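Local atomic coordinates of LacI family sugar-binding transcriptional regulator (Enterococcus faecalis V583, PDB entry 4RK0), a protein that binds ribose in the cleft of a periplasmic-binding-protein-like fold and probably acts as a LacI-family repressor of transcription. Residues T107-G112 against P137-Q142. Numbering follows the deposited sequence.
With RIB (alpha-D-ribofuranose), chain E.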
loop_
_atom_site.group_PDB
_atom_site.type_symbol
_atom_site.label_atom_id
_atom_site.label_comp_id
_atom_site.label_asym_id
_atom_site.label_seq_id
_atom_site.Cartn_x
_atom_site.Cartn_y
_atom_site.Cartn_z
ATOM N N THR A 107 -9.808 -16.660 6.477
ATOM C CA THR A 107 -10.904 -15.853 6.909
ATOM C C THR A 107 -12.133 -16.415 6.229
ATOM O O THR A 107 -12.033 -17.204 5.267
ATOM C CB THR A 107 -10.712 -14.359 6.609
ATOM O OG1 THR A 107 -10.772 -14.157 5.198
ATOM C CG2 THR A 107 -9.392 -13.872 7.128
ATOM N N ASP A 108 -13.299 -16.024 6.716
ATOM C CA ASP A 108 -14.501 -16.702 6.312
ATOM C C ASP A 108 -15.106 -16.166 5.011
ATOM O O ASP A 108 -16.128 -15.510 5.028
ATOM C CB ASP A 108 -15.531 -16.661 7.434
ATOM C CG ASP A 108 -16.615 -17.728 7.263
ATOM O OD1 ASP A 108 -16.840 -18.257 6.129
ATOM O OD2 ASP A 108 -17.253 -18.030 8.281
ATOM N N ASP A 109 -14.484 -16.516 3.891
ATOM C CA ASP A 109 -14.860 -15.995 2.575
ATOM C C ASP A 109 -16.276 -16.355 2.190
ATOM O O ASP A 109 -17.018 -15.565 1.604
ATOM C CB ASP A 109 -13.879 -16.514 1.509
ATOM C CG ASP A 109 -12.472 -16.000 1.728
ATOM O OD1 ASP A 109 -12.213 -14.803 1.478
ATOM O OD2 ASP A 109 -11.636 -16.778 2.183
ATOM N N TYR A 110 -16.658 -17.584 2.517
ATOM C CA TYR A 110 -17.985 -18.043 2.222
ATOM C C TYR A 110 -19.051 -17.223 2.908
ATOM O O TYR A 110 -20.031 -16.821 2.297
ATOM C CB TYR A 110 -18.094 -19.516 2.661
ATOM C CG TYR A 110 -19.374 -20.197 2.219
ATOM C CD1 TYR A 110 -19.467 -20.796 0.964
ATOM C CD2 TYR A 110 -20.458 -20.301 3.067
ATOM C CE1 TYR A 110 -20.628 -21.474 0.562
ATOM C CE2 TYR A 110 -21.623 -20.956 2.672
ATOM C CZ TYR A 110 -21.702 -21.536 1.420
ATOM O OH TYR A 110 -22.853 -22.186 1.025
ATOM N N ARG A 111 -18.879 -17.010 4.201
ATOM C CA ARG A 111 -19.854 -16.200 4.938
ATOM C C ARG A 111 -19.830 -14.737 4.443
ATOM O O ARG A 111 -20.856 -14.112 4.353
ATOM C CB ARG A 111 -19.571 -16.278 6.443
ATOM C CG ARG A 111 -20.464 -15.454 7.363
ATOM C CD ARG A 111 -21.945 -15.798 7.227
ATOM N NE ARG A 111 -22.792 -14.906 8.030
ATOM C CZ ARG A 111 -24.119 -14.824 7.933
ATOM N NH1 ARG A 111 -24.788 -13.972 8.705
ATOM N NH2 ARG A 111 -24.789 -15.582 7.064
ATOM N N GLY A 112 -18.658 -14.218 4.095
ATOM C CA GLY A 112 -18.599 -12.840 3.537
ATOM C C GLY A 112 -19.450 -12.702 2.276
ATOM O O GLY A 112 -20.137 -11.715 2.075
ATOM N N PRO A 137 -8.292 -17.677 -7.197
ATOM C CA PRO A 137 -7.866 -18.468 -6.048
ATOM C C PRO A 137 -9.051 -18.976 -5.262
ATOM O O PRO A 137 -10.134 -18.402 -5.343
ATOM C CB PRO A 137 -7.041 -17.480 -5.220
ATOM C CG PRO A 137 -6.530 -16.504 -6.222
ATOM C CD PRO A 137 -7.622 -16.364 -7.236
ATOM N N VAL A 138 -8.865 -20.083 -4.533
ATOM C CA VAL A 138 -10.001 -20.734 -3.880
ATOM C C VAL A 138 -10.725 -19.836 -2.863
ATOM O O VAL A 138 -11.948 -19.812 -2.838
ATOM C CB VAL A 138 -9.577 -22.064 -3.218
ATOM C CG1 VAL A 138 -10.732 -22.666 -2.444
ATOM C CG2 VAL A 138 -9.106 -23.038 -4.306
ATOM N N ASN A 139 -9.966 -19.066 -2.083
ATOM C CA ASN A 139 -10.551 -18.178 -1.114
ATOM C C ASN A 139 -11.492 -17.182 -1.779
ATOM O O ASN A 139 -12.588 -16.934 -1.295
ATOM C CB ASN A 139 -9.449 -17.500 -0.265
ATOM C CG ASN A 139 -8.559 -16.533 -1.065
ATOM O OD1 ASN A 139 -8.107 -16.813 -2.194
ATOM N ND2 ASN A 139 -8.249 -15.402 -0.444
ATOM N N ILE A 140 -11.098 -16.690 -2.945
ATOM C CA ILE A 140 -11.910 -15.727 -3.664
ATOM C C ILE A 140 -13.128 -16.404 -4.277
ATOM O O ILE A 140 -14.232 -15.887 -4.151
ATOM C CB ILE A 140 -11.080 -14.973 -4.709
ATOM C CG1 ILE A 140 -10.102 -14.068 -3.953
ATOM C CG2 ILE A 140 -12.004 -14.187 -5.613
ATOM C CD1 ILE A 140 -8.966 -13.508 -4.777
ATOM N N GLN A 141 -12.928 -17.607 -4.833
ATOM C CA GLN A 141 -14.002 -18.375 -5.402
ATOM C C GLN A 141 -15.056 -18.634 -4.341
ATOM O O GLN A 141 -16.232 -18.533 -4.615
ATOM C CB GLN A 141 -13.498 -19.726 -5.984
ATOM C CG GLN A 141 -14.529 -20.374 -6.910
ATOM C CD GLN A 141 -14.733 -19.616 -8.221
ATOM O OE1 GLN A 141 -15.865 -19.369 -8.659
ATOM N NE2 GLN A 141 -13.636 -19.245 -8.854
ATOM N N GLN A 142 -14.629 -18.949 -3.118
ATOM C CA GLN A 142 -15.589 -19.111 -2.021
ATOM C C GLN A 142 -16.527 -17.916 -1.785
ATOM O O GLN A 142 -17.638 -18.087 -1.290
ATOM C CB GLN A 142 -14.867 -19.459 -0.723
ATOM C CG GLN A 142 -14.196 -20.823 -0.736
ATOM C CD GLN A 142 -15.195 -21.971 -0.751
ATOM O OE1 GLN A 142 -15.399 -22.633 -1.771
ATOM N NE2 GLN A 142 -15.818 -22.212 0.388
HETATM O O5 RIB E . -7.930 -7.577 -1.810
HETATM C C5 RIB E . -6.923 -8.524 -2.129
HETATM C C4 RIB E . -7.613 -9.818 -2.164
HETATM O O4 RIB E . -6.783 -10.921 -2.613
HETATM C C3 RIB E . -8.009 -9.843 -0.700
HETATM O O3 RIB E . -9.436 -9.852 -0.763
HETATM C C2 RIB E . -7.265 -11.094 -0.223
HETATM O O2 RIB E . -8.097 -11.941 0.531
HETATM C C1 RIB E . -6.582 -11.731 -1.445
HETATM O O1 RIB E . -6.881 -13.110 -1.573
HETATM O O HOH W 1 -9.525 -14.832 2.176
#
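Asp109 and Tyr110 meet Asn139 and Gln142 where the N-terminal ends of helices 109-122 and 138-150 come together. The fold is the two-lobed, periplasmic-binding-protein-like core of LacI-family regulators. The contact lies beside the ribose pocket.

Packing comes first. Asp109 CB sits 3.8 Å from Gln142 CB and 3.1 Å from the backbone O of Asn139. With CG anti to its own carbonyl carbon (chi1 -64°), the Asp109 carboxylate runs alongside this oxygen, and its OD2 lies 3.4 Å from Asn139 CB. The carboxylate and the Asn139 amide stand almost perpendicular, 86° apart. The Gln142 chain bends at chi2 and brings NE2 within 4.0 Å of Tyr110 CD1. The tyrosine side chain also touches Lys145 and Ser149, further along helix 138-150. Between the backbones, Tyr110 CA-H points at Gln142 O.

The polar link is indirect. A water lies 2.8 Å from Asp109 OD1, to which it probably donates, and accepts from Asn139 ND2 at 3.0 Å. A weak bond to Thr107 OG1, which is itself hydrogen-bonded to Gln231 of the pocket, may compete for its protons. Asp109 OD1 forms a salt bridge with Arg143, and Arg143 also binds the ribose. Asp109 is therefore a second-shell residue that probably helps to position Asn139 and Arg143.

Asp108 caps helix 109-122 by accepting from Arg111 N.

The sugar is hydrogen-bonded directly from helix 138-150. Asn139 ND2 donates to ribose O1 at 2.9 Å, with an N-H...O angle of 163°.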